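Local coordinates for oxidoreductase, NAD-binding/iron-sulfur cluster-binding protein (Nitratireductor pacificus pht-3B, PDB 6ZXU) that is a catabolic reductive dehalogenase that binds cobalamin and two 4Fe-4S clusters, and probably removes halogen from organohalide substrates by reduction, at residues A400-Y405 with I416-D421; V425-Q430 with P488-A493; R475-A480 with S516-T521. All blocks are in the same frame, centred on the assembly; numbering follows the deposited sequence.

Interaction 1 of 3, residues A400-Y405 with I416-D421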
ATOM      1  N   ALA A 400     -16.371   5.055  14.598  1.00 21.51           N
ATOM      2  CA  ALA A 400     -15.603   3.959  15.206  1.00 22.03           C
ATOM      3  C   ALA A 400     -16.462   3.310  16.267  1.00 22.65           C
ATOM      4  O   ALA A 400     -16.449   3.708  17.429  1.00 22.54           O
ATOM      5  CB  ALA A 400     -14.300   4.489  15.819  1.00 20.64           C
ATOM      6  N   GLU A 401     -17.221   2.318  15.882  1.00 21.22           N
ATOM      7  CA  GLU A 401     -18.126   1.683  16.784  1.00 19.22           C
ATOM      8  C   GLU A 401     -17.401   0.789  17.755  1.00 21.41           C
ATOM      9  O   GLU A 401     -16.311   0.313  17.478  1.00 19.94           O
ATOM     10  CB  GLU A 401     -19.195   0.975  16.013  1.00 20.90           C
ATOM     11  CG  GLU A 401     -19.895   1.905  15.046  1.00 20.34           C
ATOM     12  CD  GLU A 401     -21.037   1.236  14.306  1.00 24.21           C
ATOM     13  OE1 GLU A 401     -21.848   0.560  14.979  1.00 25.60           O
ATOM     14  OE2 GLU A 401     -21.131   1.377  13.038  1.00 28.11           O
ATOM     15  N   PRO A 402     -17.936   0.613  18.963  1.00 23.21           N
ATOM     16  CA  PRO A 402     -17.160  -0.101  19.989  1.00 22.76           C
ATOM     17  C   PRO A 402     -16.797  -1.495  19.596  1.00 21.20           C
ATOM     18  O   PRO A 402     -15.691  -1.971  19.931  1.00 19.97           O
ATOM     19  CB  PRO A 402     -18.093  -0.089  21.268  1.00 23.06           C
ATOM     20  CG  PRO A 402     -18.921   1.140  21.011  1.00 25.43           C
ATOM     21  CD  PRO A 402     -19.166   1.229  19.539  1.00 26.93           C
ATOM     22  N   TRP A 403     -17.660  -2.147  18.835  1.00 19.58           N
ATOM     23  CA  TRP A 403     -17.372  -3.523  18.478  1.00 20.60           C
ATOM     24  C   TRP A 403     -16.218  -3.616  17.431  1.00 19.70           C
ATOM     25  O   TRP A 403     -15.856  -4.736  17.079  1.00 20.02           O
ATOM     26  CB  TRP A 403     -18.644  -4.231  17.936  1.00 20.57           C
ATOM     27  CG  TRP A 403     -19.365  -3.461  16.879  1.00 21.65           C
ATOM     28  CD1 TRP A 403     -20.319  -2.503  17.065  1.00 22.62           C
ATOM     29  CD2 TRP A 403     -19.184  -3.560  15.482  1.00 20.53           C
ATOM     30  NE1 TRP A 403     -20.742  -2.027  15.854  1.00 24.97           N
ATOM     31  CE2 TRP A 403     -20.026  -2.660  14.883  1.00 21.91           C
ATOM     32  CE3 TRP A 403     -18.337  -4.335  14.657  1.00 21.74           C
ATOM     33  CZ2 TRP A 403     -20.115  -2.535  13.495  1.00 24.19           C
ATOM     34  CZ3 TRP A 403     -18.444  -4.213  13.323  1.00 19.47           C
ATOM     35  CH2 TRP A 403     -19.328  -3.324  12.745  1.00 21.27           C
ATOM     36  N   MET A 404     -15.756  -2.485  16.889  1.00 15.85           N
ATOM     37  CA  MET A 404     -14.622  -2.455  15.912  1.00 16.36           C
ATOM     38  C   MET A 404     -13.239  -2.453  16.654  1.00 17.81           C
ATOM     39  O   MET A 404     -12.217  -2.734  16.051  1.00 17.62           O
ATOM     40  CB  MET A 404     -14.691  -1.216  15.043  1.00 14.91           C
ATOM     41  CG  MET A 404     -15.924  -1.140  14.143  1.00 17.77           C
ATOM     42  SD  MET A 404     -15.902   0.410  13.254  1.00 21.38           S
ATOM     43  CE  MET A 404     -17.330   0.230  12.194  1.00 18.56           C
ATOM     44  N   TYR A 405     -13.235  -2.169  17.967  1.00 13.94           N
ATOM     45  CA  TYR A 405     -12.046  -2.257  18.771  1.00 15.92           C
ATOM     46  C   TYR A 405     -11.872  -3.662  19.276  1.00 15.43           C
ATOM     47  O   TYR A 405     -12.843  -4.344  19.612  1.00 15.61           O
ATOM     48  CB  TYR A 405     -12.103  -1.278  19.951  1.00 15.86           C
ATOM     49  CG  TYR A 405     -12.096   0.193  19.611  1.00 16.48           C
ATOM     50  CD1 TYR A 405     -13.228   0.820  19.125  1.00 18.79           C
ATOM     51  CD2 TYR A 405     -10.979   0.953  19.814  1.00 17.00           C
ATOM     52  CE1 TYR A 405     -13.231   2.174  18.848  1.00 17.20           C
ATOM     53  CE2 TYR A 405     -10.968   2.317  19.558  1.00 17.73           C
ATOM     54  CZ  TYR A 405     -12.074   2.932  19.102  1.00 18.40           C
ATOM     55  OH  TYR A 405     -12.065   4.262  18.866  1.00 19.26           O
ATOM     56  N   ILE A 416      -9.170  -2.974  26.185  1.00 18.09           N
ATOM     57  CA  ILE A 416      -9.077  -1.816  25.316  1.00 18.58           C
ATOM     58  C   ILE A 416     -10.414  -1.105  25.395  1.00 19.74           C
ATOM     59  O   ILE A 416     -11.457  -1.703  25.314  1.00 20.74           O
ATOM     60  CB  ILE A 416      -8.744  -2.258  23.868  1.00 17.64           C
ATOM     61  CG1 ILE A 416      -7.290  -2.762  23.815  1.00 20.29           C
ATOM     62  CG2 ILE A 416      -8.949  -1.133  22.873  1.00 18.00           C
ATOM     63  CD1 ILE A 416      -6.939  -3.525  22.549  1.00 19.26           C
ATOM     64  N   GLU A 417     -10.372   0.207  25.526  1.00 22.20           N
ATOM     65  CA  GLU A 417     -11.546   1.038  25.532  1.00 26.82           C
ATOM     66  C   GLU A 417     -11.830   1.523  24.145  1.00 21.19           C
ATOM     67  O   GLU A 417     -10.914   1.681  23.322  1.00 22.69           O
ATOM     68  CB  GLU A 417     -11.340   2.284  26.408  1.00 32.67           C
ATOM     69  CG  GLU A 417     -11.069   1.947  27.889  1.00 41.75           C
ATOM     70  CD  GLU A 417     -12.144   1.072  28.525  1.00 52.86           C
ATOM     71  OE1 GLU A 417     -11.776   0.047  29.230  1.00 58.74           O
ATOM     72  OE2 GLU A 417     -13.364   1.417  28.298  1.00 64.52           O
ATOM     73  N   ALA A 418     -13.077   1.773  23.860  1.00 20.92           N
ATOM     74  CA  ALA A 418     -13.441   2.471  22.619  1.00 20.90           C
ATOM     75  C   ALA A 418     -13.180   3.978  22.763  1.00 23.84           C
ATOM     76  O   ALA A 418     -14.118   4.760  22.907  1.00 23.38           O
ATOM     77  CB  ALA A 418     -14.903   2.177  22.258  1.00 22.09           C
ATOM     78  N   TYR A 419     -11.935   4.402  22.652  1.00 20.33           N
ATOM     79  CA  TYR A 419     -11.573   5.722  23.067  1.00 19.44           C
ATOM     80  C   TYR A 419     -11.830   6.860  22.105  1.00 22.56           C
ATOM     81  O   TYR A 419     -11.806   8.008  22.523  1.00 20.90           O
ATOM     82  CB  TYR A 419     -10.116   5.712  23.585  1.00 21.03           C
ATOM     83  CG  TYR A 419      -9.155   4.934  22.696  1.00 19.53           C
ATOM     84  CD1 TYR A 419      -8.737   5.453  21.500  1.00 20.13           C
ATOM     85  CD2 TYR A 419      -8.673   3.708  23.094  1.00 19.55           C
ATOM     86  CE1 TYR A 419      -7.856   4.747  20.664  1.00 20.03           C
ATOM     87  CE2 TYR A 419      -7.806   2.998  22.320  1.00 22.08           C
ATOM     88  CZ  TYR A 419      -7.405   3.522  21.069  1.00 22.03           C
ATOM     89  OH  TYR A 419      -6.464   2.832  20.311  1.00 19.89           O
ATOM     90  N   HIS A 420     -12.068   6.620  20.799  1.00 19.61           N
ATOM     91  CA  HIS A 420     -12.288   7.655  19.855  1.00 18.38           C
ATOM     92  C   HIS A 420     -13.620   7.425  19.121  1.00 19.21           C
ATOM     93  O   HIS A 420     -14.059   6.323  18.941  1.00 20.77           O
ATOM     94  CB  HIS A 420     -11.204   7.721  18.793  1.00 17.21           C
ATOM     95  CG  HIS A 420      -9.891   8.179  19.283  1.00 18.31           C
ATOM     96  ND1 HIS A 420      -8.710   7.637  18.851  1.00 18.13           N
ATOM     97  CD2 HIS A 420      -9.558   9.096  20.224  1.00 18.79           C
ATOM     98  CE1 HIS A 420      -7.704   8.204  19.501  1.00 18.60           C
ATOM     99  NE2 HIS A 420      -8.207   9.089  20.337  1.00 18.36           N
ATOM    100  N   ASP A 421     -14.175   8.502  18.617  1.00 18.53           N
ATOM    101  CA  ASP A 421     -15.483   8.514  17.953  1.00 20.34           C
ATOM    102  C   ASP A 421     -15.515   8.161  16.499  1.00 18.32           C
ATOM    103  O   ASP A 421     -16.512   7.698  16.028  1.00 16.88           O
ATOM    104  CB  ASP A 421     -16.042   9.925  18.089  1.00 22.55           C
ATOM    105  CG  ASP A 421     -16.490  10.275  19.572  1.00 31.39           C
ATOM    106  OD1 ASP A 421     -16.762   9.332  20.344  1.00 29.51           O
ATOM    107  OD2 ASP A 421     -16.493  11.505  19.920  1.00 33.20           O
TER
HETATM  108  O   HOH W   1     -16.352   4.784  19.729  1.00 36.01           O
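Y405 lays its ring on the backbone of A418: the A418 CA stands 3.7 Å from the centroid of the Y405 ring and only 6° off the ring normal, a CH-pi contact over one face. CG of Y405 lies anti to the carbonyl carbon (chi1 -66°), which turns the ring toward A418, the centre of an inverse gamma turn. The A418 methyl touches the rim of the same ring and also meets P402, CB to CB at 4.0 Å. At the far end Y405 OH donates to H420 O (2.9 Å), tilted 24° from the carbonyl plane. The CE2 edge of Y405 also points into the face of Y419, a T-shaped pair with centroids 5.3 Å apart. H420 O is gripped a second time by a water that also donates to A400 O, while A400 N bonds to D421 O (3.0 Å). A phenylalanine in place of Y405 would probably leave H420 O with the water alone of these two donors. Both segments belong to the connection between strands 394-399 and 422-429; Y405 and Y419 pack on T520 of strand 514-521, Y419 OH bonds to E483, W403 and M404 lean on helix 486-492, and W403 also touches cobalamin.

Interaction 2 of 3, residues V425-Q430 with P488-A493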
ATOM      1  N   VAL A 425     -10.298   5.885   7.337  1.00 13.12           N
ATOM      2  CA  VAL A 425      -9.824   4.691   6.690  1.00 13.44           C
ATOM      3  C   VAL A 425      -9.233   5.102   5.345  1.00 14.78           C
ATOM      4  O   VAL A 425      -9.863   5.787   4.523  1.00 14.17           O
ATOM      5  CB  VAL A 425     -10.968   3.708   6.430  1.00 14.86           C
ATOM      6  CG1 VAL A 425     -10.449   2.375   5.930  1.00 15.45           C
ATOM      7  CG2 VAL A 425     -11.747   3.511   7.706  1.00 17.41           C
ATOM      8  N   MET A 426      -8.020   4.623   5.100  1.00 14.54           N
ATOM      9  CA  MET A 426      -7.341   4.890   3.821  1.00 14.49           C
ATOM     10  C   MET A 426      -6.849   3.616   3.210  1.00 13.97           C
ATOM     11  O   MET A 426      -6.471   2.702   3.907  1.00 15.60           O
ATOM     12  CB  MET A 426      -6.234   5.848   4.008  1.00 15.95           C
ATOM     13  CG  MET A 426      -6.796   7.175   4.388  1.00 20.38           C
ATOM     14  SD  MET A 426      -5.621   8.421   4.897  1.00 22.01           S
ATOM     15  CE  MET A 426      -5.034   7.649   6.427  1.00 20.71           C
ATOM     16  N   LEU A 427      -6.985   3.518   1.900  1.00 14.61           N
ATOM     17  CA  LEU A 427      -6.518   2.367   1.128  1.00 14.12           C
ATOM     18  C   LEU A 427      -5.272   2.772   0.323  1.00 12.96           C
ATOM     19  O   LEU A 427      -5.255   3.822  -0.288  1.00 15.37           O
ATOM     20  CB  LEU A 427      -7.570   1.838   0.253  1.00 14.72           C
ATOM     21  CG  LEU A 427      -8.920   1.384   0.784  1.00 16.07           C
ATOM     22  CD1 LEU A 427      -9.736   0.796  -0.421  1.00 16.44           C
ATOM     23  CD2 LEU A 427      -8.781   0.334   1.851  1.00 16.73           C
ATOM     24  N   ILE A 428      -4.292   1.917   0.345  1.00 13.02           N
ATOM     25  CA  ILE A 428      -3.058   2.012  -0.447  1.00 14.66           C
ATOM     26  C   ILE A 428      -3.066   0.833  -1.421  1.00 14.31           C
ATOM     27  O   ILE A 428      -3.140  -0.313  -0.985  1.00 15.01           O
ATOM     28  CB  ILE A 428      -1.821   1.972   0.449  1.00 16.49           C
ATOM     29  CG1 ILE A 428      -1.874   3.004   1.576  1.00 17.99           C
ATOM     30  CG2 ILE A 428      -0.575   2.149  -0.399  1.00 19.97           C
ATOM     31  CD1 ILE A 428      -1.864   4.418   1.027  1.00 18.82           C
ATOM     32  N   ASP A 429      -2.973   1.142  -2.691  1.00 16.55           N
ATOM     33  CA  ASP A 429      -2.939   0.176  -3.782  1.00 17.67           C
ATOM     34  C   ASP A 429      -1.633  -0.627  -3.645  1.00 18.77           C
ATOM     35  O   ASP A 429      -0.551  -0.061  -3.541  1.00 20.43           O
ATOM     36  CB  ASP A 429      -3.038   0.872  -5.142  1.00 20.14           C
ATOM     37  CG  ASP A 429      -3.190  -0.085  -6.292  1.00 21.47           C
ATOM     38  OD1 ASP A 429      -2.818  -1.312  -6.157  1.00 20.36           O
ATOM     39  OD2 ASP A 429      -3.598   0.392  -7.382  1.00 21.45           O
ATOM     40  N   GLN A 430      -1.743  -1.947  -3.569  1.00 16.27           N
ATOM     41  CA  GLN A 430      -0.559  -2.793  -3.473  1.00 18.64           C
ATOM     42  C   GLN A 430       0.328  -2.834  -4.756  1.00 18.91           C
ATOM     43  O   GLN A 430       1.518  -3.182  -4.630  1.00 22.61           O
ATOM     44  CB  GLN A 430      -0.879  -4.205  -3.095  1.00 19.67           C
ATOM     45  CG  GLN A 430      -1.190  -4.347  -1.611  1.00 26.85           C
ATOM     46  CD  GLN A 430      -0.930  -5.769  -1.079  1.00 28.75           C
ATOM     47  OE1 GLN A 430       0.055  -6.406  -1.410  1.00 26.47           O
ATOM     48  NE2 GLN A 430      -1.854  -6.240  -0.229  1.00 28.71           N
ATOM     49  N   PRO A 488     -14.304  -3.991   9.344  1.00 12.51           N
ATOM     50  CA  PRO A 488     -15.645  -3.375   9.440  1.00 13.13           C
ATOM     51  C   PRO A 488     -15.618  -1.873   9.201  1.00 13.48           C
ATOM     52  O   PRO A 488     -16.570  -1.327   8.677  1.00 13.09           O
ATOM     53  CB  PRO A 488     -16.032  -3.698  10.866  1.00 13.46           C
ATOM     54  CG  PRO A 488     -14.848  -4.019  11.587  1.00 12.79           C
ATOM     55  CD  PRO A 488     -13.904  -4.628  10.602  1.00 13.96           C
ATOM     56  N   ALA A 489     -14.486  -1.224   9.508  1.00 13.64           N
ATOM     57  CA  ALA A 489     -14.304   0.170   9.138  1.00 12.38           C
ATOM     58  C   ALA A 489     -14.208   0.392   7.643  1.00 14.23           C
ATOM     59  O   ALA A 489     -14.819   1.321   7.116  1.00 15.41           O
ATOM     60  CB  ALA A 489     -13.110   0.728   9.859  1.00 14.16           C
ATOM     61  N   ILE A 490     -13.515  -0.465   6.923  1.00 11.84           N
ATOM     62  CA  ILE A 490     -13.491  -0.405   5.447  1.00 14.59           C
ATOM     63  C   ILE A 490     -14.936  -0.537   4.914  1.00 14.30           C
ATOM     64  O   ILE A 490     -15.338   0.205   4.024  1.00 11.98           O
ATOM     65  CB  ILE A 490     -12.597  -1.485   4.820  1.00 12.05           C
ATOM     66  CG1 ILE A 490     -11.149  -1.290   5.276  1.00 11.79           C
ATOM     67  CG2 ILE A 490     -12.660  -1.445   3.320  1.00 11.60           C
ATOM     68  CD1 ILE A 490     -10.332  -2.557   5.048  1.00 15.38           C
ATOM     69  N   LEU A 491     -15.709  -1.461   5.498  1.00 15.02           N
ATOM     70  CA  LEU A 491     -17.106  -1.666   5.051  1.00 13.83           C
ATOM     71  C   LEU A 491     -17.981  -0.442   5.361  1.00 14.69           C
ATOM     72  O   LEU A 491     -18.670   0.037   4.477  1.00 14.21           O
ATOM     73  CB  LEU A 491     -17.681  -2.846   5.721  1.00 13.84           C
ATOM     74  CG  LEU A 491     -19.078  -3.173   5.257  1.00 14.28           C
ATOM     75  CD1 LEU A 491     -19.114  -3.775   3.858  1.00 15.81           C
ATOM     76  CD2 LEU A 491     -19.705  -4.142   6.253  1.00 15.92           C
ATOM     77  N   MET A 492     -17.951   0.022   6.587  1.00 14.73           N
ATOM     78  CA  MET A 492     -18.798   1.178   7.020  1.00 15.41           C
ATOM     79  C   MET A 492     -18.407   2.507   6.396  1.00 14.96           C
ATOM     80  O   MET A 492     -19.244   3.344   6.141  1.00 14.90           O
ATOM     81  CB  MET A 492     -18.812   1.329   8.512  1.00 15.59           C
ATOM     82  CG  MET A 492     -19.559   0.216   9.276  1.00 17.14           C
ATOM     83  SD  MET A 492     -21.215  -0.093   8.549  1.00 22.60           S
ATOM     84  CE  MET A 492     -21.144  -1.828   9.012  1.00 32.70           C
ATOM     85  N   ALA A 493     -17.134   2.675   6.052  1.00 15.41           N
ATOM     86  CA  ALA A 493     -16.630   3.869   5.318  1.00 13.43           C
ATOM     87  C   ALA A 493     -16.897   3.833   3.848  1.00 16.56           C
ATOM     88  O   ALA A 493     -16.592   4.790   3.165  1.00 17.97           O
ATOM     89  CB  ALA A 493     -15.141   4.053   5.601  1.00 13.66           C
TER
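V425 meets the helix with both of its methyls, and the contact is wholly apolar, with no hydrogen bond between the segments. V425 CG2 is the branch that faces the alanines: it lies 3.8 Å from A489 CB and 4.0 Å from A493 CB, so that one methyl touches two residues a helical turn apart. V425 CG1 turns to I490 and packs against I490 CG1 at 3.8 Å, the two side chains crossing at about a right angle. This division of labour follows from the valine torsion, which sets CG1 anti to the backbone N (chi1 -172°) and CG2 anti to the carbonyl carbon. L427, two residues along the strand and therefore on the same face, adds a looser touch, L427 CD2 coming 4.5 Å from I490 CG1.

The contact is a helix laid across one face of an antiparallel four-stranded sheet, in which 422-429 is an inner strand between 394-399 and 514-521. The short axes of strand 425-429 and helix 488-492 run 8.9 Å apart and at 99°, nearly perpendicular. M426 points to the other face, where it packs on I459, A460 and M463 of helix 445-469, so the sheet is covered by a helix on each side.

Backbone bonding stays within each element. In the helix M492 N bonds to P488 O and A493 N to A489 O, the latter at 2.9 Å, consistent with the two alanine methyls lying one turn apart on the side facing V425. The strand pairs V425 with G396 on one flank and M426 with I517 on the other.

Contacts with the cofactor come from residues of both segments: I490, P488 and L491 of the helix touch cobalamin, as does Q430 beyond the strand end.

Interaction 3 of 3, residues R475-A480 with S516-T521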
ATOM      1  N   ARG A 475      -5.117   8.485  17.078  1.00 18.64           N
ATOM      2  CA  ARG A 475      -4.136   7.426  17.110  1.00 17.05           C
ATOM      3  C   ARG A 475      -4.212   6.626  15.823  1.00 15.90           C
ATOM      4  O   ARG A 475      -5.311   6.265  15.381  1.00 12.35           O
ATOM      5  CB  ARG A 475      -4.401   6.524  18.284  1.00 17.10           C
ATOM      6  CG  ARG A 475      -3.367   5.457  18.374  1.00 17.27           C
ATOM      7  CD  ARG A 475      -3.297   4.759  19.657  1.00 18.68           C
ATOM      8  NE  ARG A 475      -2.346   3.644  19.563  1.00 20.33           N
ATOM      9  CZ  ARG A 475      -1.048   3.648  19.911  1.00 20.51           C
ATOM     10  NH1 ARG A 475      -0.464   4.742  20.396  1.00 20.18           N
ATOM     11  NH2 ARG A 475      -0.343   2.556  19.801  1.00 19.45           N
ATOM     12  N   SER A 476      -3.066   6.355  15.183  1.00 15.51           N
ATOM     13  CA  SER A 476      -3.097   5.472  13.989  1.00 15.58           C
ATOM     14  C   SER A 476      -2.982   4.007  14.403  1.00 14.08           C
ATOM     15  O   SER A 476      -2.578   3.664  15.498  1.00 15.42           O
ATOM     16  CB  SER A 476      -1.998   5.845  12.987  1.00 15.63           C
ATOM     17  OG  SER A 476      -0.766   5.524  13.478  1.00 17.30           O
ATOM     18  N   HIS A 477      -3.434   3.150  13.510  1.00 15.32           N
ATOM     19  CA  HIS A 477      -3.533   1.729  13.721  1.00 14.33           C
ATOM     20  C   HIS A 477      -2.916   0.980  12.554  1.00 16.11           C
ATOM     21  O   HIS A 477      -3.518   0.844  11.494  1.00 16.97           O
ATOM     22  CB  HIS A 477      -5.024   1.404  13.880  1.00 14.42           C
ATOM     23  CG  HIS A 477      -5.672   2.130  15.014  1.00 13.82           C
ATOM     24  ND1 HIS A 477      -5.623   1.711  16.310  1.00 15.00           N
ATOM     25  CD2 HIS A 477      -6.414   3.248  15.015  1.00 12.70           C
ATOM     26  CE1 HIS A 477      -6.317   2.532  17.064  1.00 12.76           C
ATOM     27  NE2 HIS A 477      -6.814   3.460  16.297  1.00 14.34           N
ATOM     28  N   SER A 478      -1.685   0.537  12.751  1.00 18.77           N
ATOM     29  CA  SER A 478      -0.815  -0.017  11.727  1.00 19.71           C
ATOM     30  C   SER A 478      -0.729  -1.525  11.782  1.00 17.77           C
ATOM     31  O   SER A 478      -1.271  -2.169  12.661  1.00 18.68           O
ATOM     32  CB  SER A 478       0.585   0.607  11.872  1.00 19.94           C
ATOM     33  OG  SER A 478       1.176   0.115  13.074  1.00 19.83           O
ATOM     34  N   ASN A 479      -0.025  -2.112  10.821  1.00 18.93           N
ATOM     35  CA  ASN A 479       0.210  -3.551  10.837  1.00 18.73           C
ATOM     36  C   ASN A 479       0.982  -3.933  12.124  1.00 20.98           C
ATOM     37  O   ASN A 479       0.795  -4.996  12.652  1.00 19.28           O
ATOM     38  CB  ASN A 479       1.028  -4.007   9.606  1.00 22.18           C
ATOM     39  CG  ASN A 479       2.500  -3.490   9.621  1.00 26.31           C
ATOM     40  OD1 ASN A 479       2.793  -2.220   9.626  1.00 25.71           O
ATOM     41  ND2 ASN A 479       3.442  -4.442   9.573  1.00 29.58           N
ATOM     42  N   ALA A 480       1.873  -3.043  12.559  1.00 20.33           N
ATOM     43  CA  ALA A 480       2.731  -3.283  13.720  1.00 22.16           C
ATOM     44  C   ALA A 480       1.990  -3.108  15.033  1.00 20.01           C
ATOM     45  O   ALA A 480       2.336  -3.744  16.025  1.00 21.00           O
ATOM     46  CB  ALA A 480       3.944  -2.411  13.677  1.00 20.96           C
ATOM     47  N   SER A 516      -5.187  -1.418   3.933  1.00 16.43           N
ATOM     48  CA  SER A 516      -5.818  -0.315   4.611  1.00 15.83           C
ATOM     49  C   SER A 516      -4.889   0.118   5.732  1.00 13.90           C
ATOM     50  O   SER A 516      -4.124  -0.640   6.279  1.00 12.65           O
ATOM     51  CB  SER A 516      -7.171  -0.720   5.194  1.00 14.72           C
ATOM     52  OG  SER A 516      -7.016  -1.823   6.052  1.00 12.62           O
ATOM     53  N   ILE A 517      -5.018   1.388   6.067  1.00 16.57           N
ATOM     54  CA  ILE A 517      -4.568   1.951   7.340  1.00 15.80           C
ATOM     55  C   ILE A 517      -5.783   2.696   7.913  1.00 15.68           C
ATOM     56  O   ILE A 517      -6.595   3.262   7.188  1.00 14.58           O
ATOM     57  CB  ILE A 517      -3.334   2.872   7.103  1.00 17.39           C
ATOM     58  CG1 ILE A 517      -2.709   3.388   8.406  1.00 18.47           C
ATOM     59  CG2 ILE A 517      -3.700   4.064   6.214  1.00 16.59           C
ATOM     60  CD1 ILE A 517      -1.950   2.418   9.178  1.00 19.09           C
ATOM     61  N   VAL A 518      -5.907   2.659   9.209  1.00 14.26           N
ATOM     62  CA  VAL A 518      -6.940   3.362   9.958  1.00 14.26           C
ATOM     63  C   VAL A 518      -6.290   4.249  11.008  1.00 13.75           C
ATOM     64  O   VAL A 518      -5.297   3.888  11.627  1.00 14.30           O
ATOM     65  CB  VAL A 518      -7.905   2.396  10.653  1.00 13.29           C
ATOM     66  CG1 VAL A 518      -8.948   3.153  11.409  1.00 13.17           C
ATOM     67  CG2 VAL A 518      -8.568   1.488   9.677  1.00 13.41           C
ATOM     68  N   PHE A 519      -6.757   5.500  11.115  1.00 14.42           N
ATOM     69  CA  PHE A 519      -6.535   6.225  12.345  1.00 14.72           C
ATOM     70  C   PHE A 519      -7.844   6.659  12.907  1.00 14.34           C
ATOM     71  O   PHE A 519      -8.740   7.063  12.174  1.00 13.79           O
ATOM     72  CB  PHE A 519      -5.548   7.411  12.269  1.00 16.40           C
ATOM     73  CG  PHE A 519      -6.067   8.606  11.601  1.00 15.33           C
ATOM     74  CD1 PHE A 519      -5.877   8.787  10.219  1.00 17.39           C
ATOM     75  CD2 PHE A 519      -6.614   9.652  12.346  1.00 14.87           C
ATOM     76  CE1 PHE A 519      -6.317   9.927   9.595  1.00 18.87           C
ATOM     77  CE2 PHE A 519      -7.081  10.791  11.698  1.00 16.24           C
ATOM     78  CZ  PHE A 519      -6.939  10.919  10.340  1.00 18.96           C
ATOM     79  N   THR A 520      -7.950   6.510  14.225  1.00 13.90           N
ATOM     80  CA  THR A 520      -9.143   6.954  14.948  1.00 15.26           C
ATOM     81  C   THR A 520      -8.923   8.364  15.480  1.00 17.32           C
ATOM     82  O   THR A 520      -7.789   8.770  15.713  1.00 15.70           O
ATOM     83  CB  THR A 520      -9.509   5.988  16.041  1.00 13.18           C
ATOM     84  OG1 THR A 520      -8.392   5.736  16.899  1.00 15.57           O
ATOM     85  CG2 THR A 520      -9.967   4.631  15.395  1.00 17.20           C
ATOM     86  N   THR A 521     -10.008   9.092  15.653  1.00 17.64           N
ATOM     87  CA  THR A 521      -9.948  10.446  16.124  1.00 18.94           C
ATOM     88  C   THR A 521     -11.257  10.890  16.732  1.00 20.10           C
ATOM     89  O   THR A 521     -12.300  10.349  16.451  1.00 19.72           O
ATOM     90  CB  THR A 521      -9.506  11.400  14.998  1.00 19.41           C
ATOM     91  OG1 THR A 521      -9.272  12.734  15.498  1.00 19.53           O
ATOM     92  CG2 THR A 521     -10.437  11.444  13.816  1.00 18.44           C
TER
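H477 turns its CG anti to the carbonyl carbon (chi1 -59°) and T520 holds OG1 between its backbone N and carbonyl carbon (chi1 53°), and these two torsions carry the imidazole to the threonine hydroxyl. The strands belong to an antiparallel sheet, in which 474-477 is an edge strand and 514-521 its inner neighbour. R475 with T520 and H477 with V518 are hydrogen-bonded pairs, and S476 with F519 between them is a non-hydrogen-bonded pair.

The R475 and T520 backbones bond twice, R475 N to T520 O at 3.0 Å and T520 N to R475 O at 2.9 Å. H477 N gives a further bond to V518 O, at 2.7 Å. In the pair between them the backbones come close, and S476 CB lies 3.9 Å from F519 CB. F519 continues away from S476 to pack on M463 of helix 445-469, whereas H477, on the opposite face with V518, T520 and R475, packs on H486 of helix 486-492. Past the last pair, I517 CD1 reaches S478 CA at 3.7 Å.

The imidazole of H477 is fixed at both nitrogens, with ND1 bonded to the backbone N of E483, and T520 OG1 has a second partner in H420 ND1, so one buried hydroxyl joins two histidines. Near the start of strand 514-521, S516 O is hydrogen-bonded to cobalamin. Across the strands, H477 NE2 and T520 OG1 are 2.8 Å apart in a nearly straight hydrogen bond, 170°, whose donor could be either.

How the interactions relate
Interactions 2 and 3 share one antiparallel sheet, ordered 394-399, 422-429, 514-521, 474-477, while interaction 1 lies in the connection between its first two strands. The centres of interactions 1 and 2 are about 17 Å apart. The centres of interactions 1 and 3 are about 13 Å apart, and the centres of interactions 2 and 3 about 11 Å apart. Along the chain interaction 1 closes before the others open, whereas the segments of 2 and 3 alternate. M426 N and I517 O, probably hydrogen bonded, tie 2 to 3; M404 packs on M492 to join 1 to 2; and H420 ND1 with T520 OG1 joins 1 to 3. From these elements W403, Q430, I490 and S516 all contribute to the cobalamin pocket.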